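Side-chain contacts in trehalose-6-phosphate phosphatase (Neosartorya fumigata, PDB 5DXL), which belongs to the trehalose-phosphatase family of the HAD clan, joining a Rossmann-like alpha/beta core to a smaller alpha/beta cap: residues E157-L162 against A179-R184; A61-S66 against R94-D99; A227-G232 against Q249-W254; K20-F25 against Q199-D204. One frame throughout, in Å; residues are numbered along the deposited sequence.

Overall arrangement
Contacts 2, 3 and 4 belong to the Rossmann-like core, contact 1 to the smaller cap built round a four-stranded antiparallel sheet. Contacts 2 and 4, with centres about 13 Å apart, share the main sheet: their strands 60-65 and 21-25 are parallel neighbours, A61 O lies 2.8 Å from F23 N, and A61 also packs against Y201. Contact 3 meets contact 4 where the CD1 of L228 touches the CE of M24; those two centres are about 15 Å apart. Contact 1 stands alone, its centre about 33 Å from that of contact 2 and 34 Å from that of contact 4, on the other side of the chain's centre.

Contact 1: residues E157-L162 against A179-R184; sequences ECRKML and ANLEVR
L181 and V183 of strand 180-185 pack against C158, R159 and L162 of helix 148-164, joining helix to sheet in the small alpha/beta cap, consistent with the C2-type cap of HAD phosphatases. The two short segments run nearly parallel, 16° apart, with axes 9.8 Å from each other at closest approach. Apolar touches carry the contact. The branched end of L181 sits between two helix residues: its CD1 is 3.9 Å from C158 CB and 4.0 Å from C158 SG, while its CD2 comes within 4.1 Å of R159 CB. One turn further on, L162 CD1 meets V183 CG2 at 3.9 Å, the two side chains crossing obliquely. Helix 112-125 closes the same layer, with V119 and F123 against C158 and F120 against L162. The polar end of R159 leaves the contact: the chain is extended, its CG anti to the backbone N (chi1 179°), which carries the guanidinium away from strand 180-185; its NE forms a salt bridge with E163, and the side chain also touches V174 and A176 of strand 172-177. The shortest approach involves the helix backbone itself: the CD1 methyl of L181 rests 3.7 Å from R159 N.

Contact 2: residues A61-S66 against R94-D99; sequences AVWIIS and RQPRSD
W63, on strand 60-65, reaches Q95 and P96 with the far end of its indole. The side chain leaves CB with CG anti to the carbonyl carbon (chi1 -77°), and a chi2 of 86° turns the six-membered ring toward the loop between strands 92-94 and 101-103. CE2, at the ring junction, is the first atom to feel that loop, 4.1 Å from P96 CD. Next comes CZ2, where packing is closest: P96 CD lies 3.5 Å away, approaching obliquely, and Q95 OE1 is also 3.5 Å away, at the ring edge near its plane. CH2 has Q95 OE1 at 3.8 Å and Q95 NE2 at 3.9 Å, and CZ3 lies 3.8 Å from the backbone R94 O. The Q95 amide is turned 68° from the indole, its CD in the ring plane, brought there by a bend at chi2; its oxygen probably gains a little from the slightly positive C-H edge. A type II turn from Q95 to S98, closed by S98 N to Q95 O at 3.1 Å, puts P96 at its first corner. R94 points its guanidinium elsewhere, to the backbone oxygens of G78, I80 and L83. W63 is thus set between this turn, L22 of the adjacent strand 21-25 and L197 of helix 190-199, with its backbone bonded to F23 and F25.

Contact 3: residues A227-G232 against Q249-W254; sequences ALKKSG and QTEASW
K229 NZ and E251 OE1 form a salt bridge, a 3.0 Å hydrogen bond that reaches the carboxylate on its syn side but 34° out of its plane. A water adds a second link: it accepts from K229 NZ at 2.9 Å and donates to the backbone E251 O at 2.8 Å. A bend at chi3 (73°), late in the lysine chain, turns CE and NZ to the carboxylate. K229 CD passes 3.5 Å from E251 O. The two side chains cross at about a right angle. The loop carrying E251 is itself shaped by an ST turn, A252 N to T250 OG1 at 3.0 Å, and by E222, whose carboxylate bonds both T250 OG1 and E251 N. On the lysine side, L228 O accepts from S231 OG at 2.9 Å and from S231 N. Further in, F225 of helix 222-229 packs against T250, E251 and A252, and L228 faces V212, C214 and S240 of the core sheet. The outer link of helix to loop is therefore ionic and partly hydrated; at an exposed lysine, its charge attraction is probably softened by solvent.

Contact 4: residues K20-F25 against Q199-D204; sequences KRLFMF and QEYGTD
Y201 faces L22 across 10.3 Å between their CA atoms, where a type I turn from Q199 to G202 follows on from helix 190-199 beside strand 21-25, an inner strand of the Rossmann-like HAD sheet. G202 N bonds Q199 O at 2.8 Å, and G202 itself leaves the helical path with a positive phi of 95°, a backbone angle suited to glycine. The phenol does the reaching. A chi1 of -76° sets the ring of Y201 beside its own backbone N and aims it at the start of the strand, and K20 passes alongside in the opposite sense, its CD at the ring edge 4.1 Å from Y201 CE2. The lysine chain, extended beyond CG, carries on to the backbone oxygen of Q207. L22 slants across the phenol: its CD2 is 4.3 Å from Y201 CE1, a loose apolar touch, and its CB is 3.9 Å from Y201 OH. L22 also packs on V198 of helix 190-199, while Y201 touches P209. R21 turns its side chain from the tyrosine, to a hydrogen bond with N60 and a cation-pi contact with Y15, yet its carbonyl still joins in. A water in the plane of the phenol ring, at its edge, makes the polar connection: it donates to R21 O at 2.7 Å and lies a short 2.5 Å from Y201 OH.

Contact 1: residues E157-L162 against A179-R184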
# COMPACT_ATOMS: atom_id res chain seq x y z
N GLU A 157 -1.91 29.83 -1.52
CA GLU A 157 -1.75 30.45 -2.83
C GLU A 157 -0.93 29.57 -3.76
O GLU A 157 -1.26 29.39 -4.93
CB GLU A 157 -1.11 31.83 -2.68
CG GLU A 157 -1.93 32.77 -1.79
CD GLU A 157 -3.32 33.05 -2.36
OE1 GLU A 157 -3.38 33.77 -3.37
OE2 GLU A 157 -4.33 32.56 -1.81
N CYS A 158 0.13 28.97 -3.21
CA CYS A 158 0.99 28.09 -3.99
C CYS A 158 0.24 26.83 -4.42
O CYS A 158 0.37 26.38 -5.56
CB CYS A 158 2.23 27.74 -3.18
SG CYS A 158 3.41 26.68 -4.09
N ARG A 159 -0.55 26.28 -3.50
CA ARG A 159 -1.35 25.10 -3.80
C ARG A 159 -2.33 25.37 -4.93
O ARG A 159 -2.44 24.57 -5.86
CB ARG A 159 -2.09 24.62 -2.56
CG ARG A 159 -2.95 23.39 -2.83
CD ARG A 159 -3.66 22.87 -1.60
NE ARG A 159 -4.34 21.61 -1.90
CZ ARG A 159 -4.90 20.82 -1.00
NH1 ARG A 159 -4.87 21.15 0.28
NH2 ARG A 159 -5.48 19.69 -1.38
N LYS A 160 -3.04 26.49 -4.86
CA LYS A 160 -4.00 26.82 -5.91
C LYS A 160 -3.30 26.90 -7.26
O LYS A 160 -3.79 26.38 -8.26
CB LYS A 160 -4.72 28.14 -5.59
CG LYS A 160 -5.63 28.60 -6.71
CD LYS A 160 -6.36 29.89 -6.37
CE LYS A 160 -7.08 30.45 -7.59
NZ LYS A 160 -8.10 31.47 -7.23
N MSE A 161 -2.13 27.54 -7.27
CA MSE A 161 -1.35 27.67 -8.49
C MSE A 161 -0.98 26.31 -9.08
O MSE A 161 -1.18 26.07 -10.27
CB MSE A 161 -0.09 28.48 -8.23
CG MSE A 161 0.80 28.62 -9.43
SE MSE A 161 2.00 30.14 -9.21
CE MSE A 161 0.64 31.49 -9.00
N LEU A 162 -0.46 25.42 -8.24
CA LEU A 162 -0.07 24.08 -8.69
C LEU A 162 -1.25 23.27 -9.21
O LEU A 162 -1.14 22.54 -10.20
CB LEU A 162 0.64 23.33 -7.56
CG LEU A 162 2.00 23.92 -7.22
CD1 LEU A 162 2.61 23.28 -5.99
CD2 LEU A 162 2.95 23.83 -8.41
N ALA A 179 2.47 21.65 8.03
CA ALA A 179 3.15 22.86 7.59
C ALA A 179 3.97 22.50 6.34
O ALA A 179 5.16 22.85 6.25
CB ALA A 179 4.05 23.42 8.69
N ASN A 180 3.35 21.80 5.40
CA ASN A 180 4.04 21.54 4.14
C ASN A 180 3.07 21.37 2.98
O ASN A 180 1.87 21.16 3.16
CB ASN A 180 4.97 20.30 4.26
CG ASN A 180 4.24 18.95 4.24
OD1 ASN A 180 3.38 18.69 3.39
ND2 ASN A 180 4.63 18.06 5.14
N LEU A 181 3.62 21.51 1.77
CA LEU A 181 2.92 21.17 0.54
C LEU A 181 3.75 20.12 -0.18
O LEU A 181 4.96 20.28 -0.29
CB LEU A 181 2.76 22.39 -0.36
CG LEU A 181 1.76 23.48 -0.04
CD1 LEU A 181 1.69 24.42 -1.25
CD2 LEU A 181 0.40 22.87 0.26
N GLU A 182 3.11 19.09 -0.69
CA GLU A 182 3.84 18.04 -1.40
C GLU A 182 3.21 17.76 -2.76
O GLU A 182 1.99 17.75 -2.89
CB GLU A 182 3.87 16.77 -0.56
CG GLU A 182 4.56 15.58 -1.21
CD GLU A 182 4.57 14.37 -0.29
OE1 GLU A 182 4.35 14.55 0.93
OE2 GLU A 182 4.79 13.25 -0.77
N VAL A 183 4.06 17.57 -3.77
CA VAL A 183 3.59 17.11 -5.07
C VAL A 183 4.23 15.76 -5.34
O VAL A 183 5.43 15.59 -5.18
CB VAL A 183 3.95 18.09 -6.19
CG1 VAL A 183 3.35 17.62 -7.50
CG2 VAL A 183 3.43 19.50 -5.85
N ARG A 184 3.41 14.81 -5.76
CA ARG A 184 3.89 13.46 -6.05
C ARG A 184 3.00 12.80 -7.10
O ARG A 184 1.86 13.23 -7.32
CB ARG A 184 3.92 12.63 -4.77
CG ARG A 184 2.53 12.33 -4.29
CD ARG A 184 2.52 11.66 -2.95
NE ARG A 184 1.19 11.13 -2.68
CZ ARG A 184 0.86 10.47 -1.58
NH1 ARG A 184 1.77 10.28 -0.63
NH2 ARG A 184 -0.37 10.01 -1.43

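Contact 2: residues A61-S66 against R94-D99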
# COMPACT_ATOMS: atom_id res chain seq x y z
N ALA A 61 -2.31 -15.20 -5.53
CA ALA A 61 -1.42 -14.13 -5.94
C ALA A 61 -1.18 -13.31 -4.68
O ALA A 61 -2.11 -12.72 -4.14
CB ALA A 61 -2.05 -13.27 -7.05
N VAL A 62 0.07 -13.29 -4.22
CA VAL A 62 0.37 -12.70 -2.92
C VAL A 62 1.25 -11.47 -3.10
O VAL A 62 2.36 -11.56 -3.65
CB VAL A 62 1.08 -13.72 -1.99
CG1 VAL A 62 1.34 -13.10 -0.62
CG2 VAL A 62 0.23 -14.99 -1.84
N TRP A 63 0.74 -10.33 -2.65
CA TRP A 63 1.42 -9.04 -2.81
C TRP A 63 1.77 -8.41 -1.47
O TRP A 63 0.94 -8.37 -0.56
CB TRP A 63 0.54 -8.06 -3.60
CG TRP A 63 0.57 -8.36 -5.06
CD1 TRP A 63 -0.22 -9.24 -5.74
CD2 TRP A 63 1.46 -7.79 -6.02
NE1 TRP A 63 0.12 -9.25 -7.08
CE2 TRP A 63 1.15 -8.36 -7.27
CE3 TRP A 63 2.49 -6.84 -5.95
CZ2 TRP A 63 1.83 -8.02 -8.44
CZ3 TRP A 63 3.17 -6.50 -7.11
CH2 TRP A 63 2.83 -7.09 -8.34
N ILE A 64 3.01 -7.92 -1.38
CA ILE A 64 3.44 -7.08 -0.27
C ILE A 64 3.50 -5.64 -0.80
O ILE A 64 4.21 -5.38 -1.77
CB ILE A 64 4.83 -7.51 0.28
CG1 ILE A 64 4.90 -9.01 0.58
CG2 ILE A 64 5.20 -6.69 1.53
CD1 ILE A 64 3.81 -9.50 1.51
N ILE A 65 2.76 -4.73 -0.17
CA ILE A 65 2.65 -3.35 -0.65
C ILE A 65 3.13 -2.44 0.46
O ILE A 65 2.41 -2.20 1.43
CB ILE A 65 1.21 -3.03 -1.09
CG1 ILE A 65 0.75 -4.05 -2.13
CG2 ILE A 65 1.11 -1.61 -1.67
CD1 ILE A 65 -0.73 -3.96 -2.45
N SER A 66 4.35 -1.93 0.33
CA SER A 66 5.10 -1.41 1.47
C SER A 66 5.84 -0.11 1.18
O SER A 66 6.22 0.17 0.05
CB SER A 66 6.11 -2.48 1.92
OG SER A 66 7.00 -2.00 2.90
N ARG A 94 7.87 -5.58 -8.47
CA ARG A 94 8.33 -6.86 -9.00
C ARG A 94 7.14 -7.79 -9.09
O ARG A 94 6.49 -8.06 -8.08
CB ARG A 94 9.43 -7.47 -8.12
CG ARG A 94 10.01 -8.79 -8.72
CD ARG A 94 10.79 -9.68 -7.71
NE ARG A 94 9.90 -10.46 -6.83
CZ ARG A 94 10.35 -11.35 -5.94
NH1 ARG A 94 11.66 -11.54 -5.81
NH2 ARG A 94 9.49 -12.02 -5.15
N GLN A 95 6.82 -8.25 -10.30
CA GLN A 95 5.72 -9.18 -10.49
C GLN A 95 6.07 -10.54 -9.90
O GLN A 95 7.24 -10.92 -9.86
CB GLN A 95 5.38 -9.36 -11.98
CG GLN A 95 4.86 -8.11 -12.69
CD GLN A 95 3.50 -7.67 -12.19
OE1 GLN A 95 2.65 -8.49 -11.84
NE2 GLN A 95 3.28 -6.37 -12.16
N PRO A 96 5.06 -11.30 -9.45
CA PRO A 96 5.29 -12.70 -9.08
C PRO A 96 6.07 -13.46 -10.15
O PRO A 96 5.74 -13.35 -11.34
CB PRO A 96 3.87 -13.25 -8.93
CG PRO A 96 3.07 -12.05 -8.46
CD PRO A 96 3.66 -10.89 -9.24
N ARG A 97 7.09 -14.19 -9.71
CA ARG A 97 7.89 -15.11 -10.53
C ARG A 97 8.76 -14.40 -11.55
O ARG A 97 9.29 -15.03 -12.47
CB ARG A 97 6.97 -16.15 -11.21
CG ARG A 97 6.22 -17.04 -10.21
CD ARG A 97 5.26 -18.04 -10.89
NE ARG A 97 4.47 -18.73 -9.86
CZ ARG A 97 3.43 -18.18 -9.24
NH1 ARG A 97 3.04 -16.95 -9.54
NH2 ARG A 97 2.79 -18.86 -8.30
N SER A 98 8.93 -13.09 -11.37
CA SER A 98 9.87 -12.33 -12.20
C SER A 98 11.07 -11.90 -11.37
O SER A 98 10.93 -11.58 -10.19
CB SER A 98 9.18 -11.10 -12.80
OG SER A 98 10.13 -10.29 -13.49
N ASP A 99 12.25 -11.89 -11.98
CA ASP A 99 13.44 -11.36 -11.33
C ASP A 99 13.57 -9.86 -11.56
O ASP A 99 14.41 -9.20 -10.95
CB ASP A 99 14.71 -12.06 -11.84
CG ASP A 99 14.82 -13.50 -11.36
OD1 ASP A 99 14.30 -13.82 -10.27
OD2 ASP A 99 15.45 -14.31 -12.07

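Contact 3: residues A227-G232 against Q249-W254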
# COMPACT_ATOMS: atom_id res chain seq x y z
N ALA A 227 -10.53 1.44 -2.52
CA ALA A 227 -10.46 0.94 -3.88
C ALA A 227 -11.24 -0.35 -4.05
O ALA A 227 -11.90 -0.56 -5.07
CB ALA A 227 -9.00 0.75 -4.31
N LEU A 228 -11.15 -1.25 -3.07
CA LEU A 228 -11.84 -2.52 -3.19
C LEU A 228 -13.36 -2.33 -3.10
O LEU A 228 -14.11 -3.09 -3.71
CB LEU A 228 -11.35 -3.49 -2.12
CG LEU A 228 -10.01 -4.12 -2.48
CD1 LEU A 228 -9.51 -4.95 -1.31
CD2 LEU A 228 -10.15 -4.98 -3.71
N LYS A 229 -13.80 -1.32 -2.37
CA LYS A 229 -15.23 -1.01 -2.31
C LYS A 229 -15.72 -0.50 -3.67
O LYS A 229 -16.92 -0.53 -3.96
CB LYS A 229 -15.52 0.00 -1.20
CG LYS A 229 -15.54 -0.64 0.17
CD LYS A 229 -15.45 0.37 1.31
CE LYS A 229 -16.73 1.15 1.49
NZ LYS A 229 -16.71 1.89 2.78
N LYS A 230 -14.79 -0.08 -4.52
CA LYS A 230 -15.10 0.38 -5.88
C LYS A 230 -14.79 -0.66 -6.96
O LYS A 230 -14.87 -0.36 -8.15
CB LYS A 230 -14.32 1.66 -6.20
CG LYS A 230 -14.72 2.84 -5.36
CD LYS A 230 -13.75 3.99 -5.51
CE LYS A 230 -13.78 4.58 -6.90
NZ LYS A 230 -13.01 5.86 -6.94
N SER A 231 -14.42 -1.87 -6.56
CA SER A 231 -13.90 -2.86 -7.50
C SER A 231 -14.98 -3.51 -8.36
O SER A 231 -14.70 -4.01 -9.45
CB SER A 231 -13.15 -3.96 -6.74
OG SER A 231 -14.06 -4.79 -6.04
N GLY A 232 -16.20 -3.53 -7.84
CA GLY A 232 -17.28 -4.20 -8.53
C GLY A 232 -17.35 -5.68 -8.25
O GLY A 232 -18.20 -6.39 -8.80
N GLN A 249 -12.42 3.61 13.45
CA GLN A 249 -13.18 4.01 12.28
C GLN A 249 -12.33 3.72 11.04
O GLN A 249 -11.16 4.09 10.99
CB GLN A 249 -13.54 5.49 12.37
CG GLN A 249 -14.50 5.97 11.31
CD GLN A 249 -14.99 7.38 11.61
OE1 GLN A 249 -15.43 7.66 12.73
NE2 GLN A 249 -14.90 8.26 10.63
N THR A 250 -12.92 3.03 10.07
CA THR A 250 -12.15 2.51 8.94
C THR A 250 -13.04 2.28 7.72
O THR A 250 -14.25 2.08 7.84
CB THR A 250 -11.44 1.20 9.33
OG1 THR A 250 -10.66 0.70 8.23
CG2 THR A 250 -12.45 0.14 9.74
N GLU A 251 -12.41 2.30 6.55
CA GLU A 251 -13.07 1.89 5.31
C GLU A 251 -13.14 0.36 5.17
O GLU A 251 -13.88 -0.16 4.34
CB GLU A 251 -12.33 2.47 4.10
CG GLU A 251 -12.33 3.98 4.01
CD GLU A 251 -13.63 4.54 3.45
OE1 GLU A 251 -14.37 3.79 2.77
OE2 GLU A 251 -13.91 5.73 3.68
N ALA A 252 -12.37 -0.35 5.99
CA ALA A 252 -12.42 -1.81 6.02
C ALA A 252 -13.76 -2.28 6.58
O ALA A 252 -14.49 -1.50 7.20
CB ALA A 252 -11.28 -2.37 6.88
N SER A 253 -14.06 -3.56 6.36
CA SER A 253 -15.30 -4.18 6.86
C SER A 253 -15.04 -5.02 8.11
O SER A 253 -15.98 -5.42 8.80
CB SER A 253 -15.93 -5.06 5.78
OG SER A 253 -16.25 -4.30 4.63
N TRP A 254 -13.77 -5.28 8.39
CA TRP A 254 -13.36 -6.17 9.46
C TRP A 254 -12.11 -5.64 10.11
O TRP A 254 -11.43 -4.79 9.53
CB TRP A 254 -13.04 -7.58 8.94
CG TRP A 254 -14.04 -8.21 8.03
CD1 TRP A 254 -14.05 -8.18 6.66
CD2 TRP A 254 -15.16 -9.01 8.42
NE1 TRP A 254 -15.11 -8.92 6.18
CE2 TRP A 254 -15.81 -9.43 7.24
CE3 TRP A 254 -15.68 -9.41 9.66
CZ2 TRP A 254 -16.95 -10.23 7.27
CZ3 TRP A 254 -16.80 -10.21 9.68
CH2 TRP A 254 -17.43 -10.60 8.49
O HOH W 1 -16.50 0.31 5.26

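Contact 4: residues K20-F25 against Q199-D204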
# COMPACT_ATOMS: atom_id res chain seq x y z
N LYS A 20 -9.31 -18.76 -7.70
CA LYS A 20 -8.25 -17.75 -7.75
C LYS A 20 -8.36 -16.85 -6.53
O LYS A 20 -9.44 -16.35 -6.20
CB LYS A 20 -8.34 -16.89 -9.01
CG LYS A 20 -8.09 -17.61 -10.33
CD LYS A 20 -8.02 -16.57 -11.44
CE LYS A 20 -8.39 -17.14 -12.80
NZ LYS A 20 -8.71 -16.04 -13.74
N ARG A 21 -7.22 -16.61 -5.89
CA ARG A 21 -7.19 -15.78 -4.67
C ARG A 21 -6.21 -14.64 -4.83
O ARG A 21 -5.14 -14.81 -5.43
CB ARG A 21 -6.80 -16.62 -3.45
CG ARG A 21 -7.70 -17.81 -3.09
CD ARG A 21 -7.33 -19.04 -3.89
NE ARG A 21 -7.86 -20.25 -3.25
CZ ARG A 21 -7.14 -21.14 -2.59
NH1 ARG A 21 -5.82 -20.99 -2.45
NH2 ARG A 21 -7.74 -22.20 -2.07
N LEU A 22 -6.56 -13.48 -4.28
CA LEU A 22 -5.67 -12.32 -4.29
C LEU A 22 -5.43 -11.84 -2.87
O LEU A 22 -6.39 -11.64 -2.12
CB LEU A 22 -6.27 -11.20 -5.14
CG LEU A 22 -5.56 -9.84 -5.09
CD1 LEU A 22 -4.15 -9.92 -5.68
CD2 LEU A 22 -6.38 -8.80 -5.83
N PHE A 23 -4.16 -11.69 -2.51
CA PHE A 23 -3.77 -11.17 -1.19
C PHE A 23 -2.98 -9.89 -1.34
O PHE A 23 -2.04 -9.83 -2.14
CB PHE A 23 -2.92 -12.20 -0.44
CG PHE A 23 -3.66 -13.46 -0.07
CD1 PHE A 23 -4.24 -13.60 1.18
CD2 PHE A 23 -3.75 -14.52 -0.96
CE1 PHE A 23 -4.91 -14.76 1.53
CE2 PHE A 23 -4.43 -15.68 -0.62
CZ PHE A 23 -5.00 -15.81 0.63
N MSE A 24 -3.35 -8.84 -0.61
CA MSE A 24 -2.57 -7.61 -0.61
C MSE A 24 -2.31 -7.21 0.84
O MSE A 24 -3.25 -6.90 1.58
CB MSE A 24 -3.32 -6.51 -1.38
CG MSE A 24 -3.54 -6.89 -2.85
SE MSE A 24 -4.51 -5.56 -3.94
CE MSE A 24 -6.24 -5.63 -3.07
N PHE A 25 -1.04 -7.24 1.23
CA PHE A 25 -0.64 -6.96 2.61
C PHE A 25 0.28 -5.76 2.71
O PHE A 25 1.30 -5.73 2.02
CB PHE A 25 0.15 -8.14 3.21
CG PHE A 25 -0.54 -9.47 3.12
CD1 PHE A 25 -1.90 -9.60 3.35
CD2 PHE A 25 0.19 -10.59 2.82
CE1 PHE A 25 -2.51 -10.86 3.29
CE2 PHE A 25 -0.41 -11.86 2.77
CZ PHE A 25 -1.75 -11.99 3.01
N GLN A 199 -7.83 -4.88 -11.50
CA GLN A 199 -8.17 -4.67 -12.91
C GLN A 199 -7.27 -5.47 -13.84
O GLN A 199 -7.65 -5.77 -14.97
CB GLN A 199 -8.11 -3.19 -13.25
CG GLN A 199 -9.20 -2.36 -12.59
CD GLN A 199 -8.83 -0.90 -12.47
OE1 GLN A 199 -7.74 -0.50 -12.87
NE2 GLN A 199 -9.73 -0.10 -11.92
N GLU A 200 -6.08 -5.83 -13.37
CA GLU A 200 -5.15 -6.65 -14.15
C GLU A 200 -5.78 -7.99 -14.54
O GLU A 200 -5.39 -8.60 -15.53
CB GLU A 200 -3.86 -6.91 -13.38
CG GLU A 200 -2.71 -5.98 -13.71
CD GLU A 200 -1.44 -6.37 -12.97
OE1 GLU A 200 -1.43 -7.46 -12.34
OE2 GLU A 200 -0.46 -5.60 -13.00
N TYR A 201 -6.75 -8.44 -13.75
CA TYR A 201 -7.47 -9.67 -14.05
C TYR A 201 -8.39 -9.51 -15.26
O TYR A 201 -8.90 -10.50 -15.79
CB TYR A 201 -8.29 -10.13 -12.84
CG TYR A 201 -7.49 -10.78 -11.73
CD1 TYR A 201 -6.86 -10.00 -10.76
CD2 TYR A 201 -7.38 -12.16 -11.63
CE1 TYR A 201 -6.13 -10.58 -9.73
CE2 TYR A 201 -6.65 -12.75 -10.60
CZ TYR A 201 -6.03 -11.96 -9.65
OH TYR A 201 -5.30 -12.54 -8.63
N GLY A 202 -8.61 -8.27 -15.69
CA GLY A 202 -9.45 -8.00 -16.84
C GLY A 202 -10.89 -7.68 -16.48
O GLY A 202 -11.24 -7.64 -15.30
N THR A 203 -11.72 -7.48 -17.49
CA THR A 203 -13.10 -7.04 -17.29
C THR A 203 -14.10 -8.18 -17.33
O THR A 203 -15.31 -7.96 -17.40
CB THR A 203 -13.50 -5.99 -18.35
OG1 THR A 203 -13.41 -6.57 -19.65
CG2 THR A 203 -12.58 -4.78 -18.27
N ASP A 204 -13.61 -9.42 -17.28
CA ASP A 204 -14.48 -10.59 -17.28
C ASP A 204 -14.72 -11.12 -15.87
O ASP A 204 -13.79 -11.58 -15.21
CB ASP A 204 -13.88 -11.68 -18.17
CG ASP A 204 -14.74 -12.93 -18.22
OD1 ASP A 204 -15.92 -12.88 -17.83
OD2 ASP A 204 -14.23 -13.98 -18.68
O HOH W 2 -5.05 -14.98 -8.16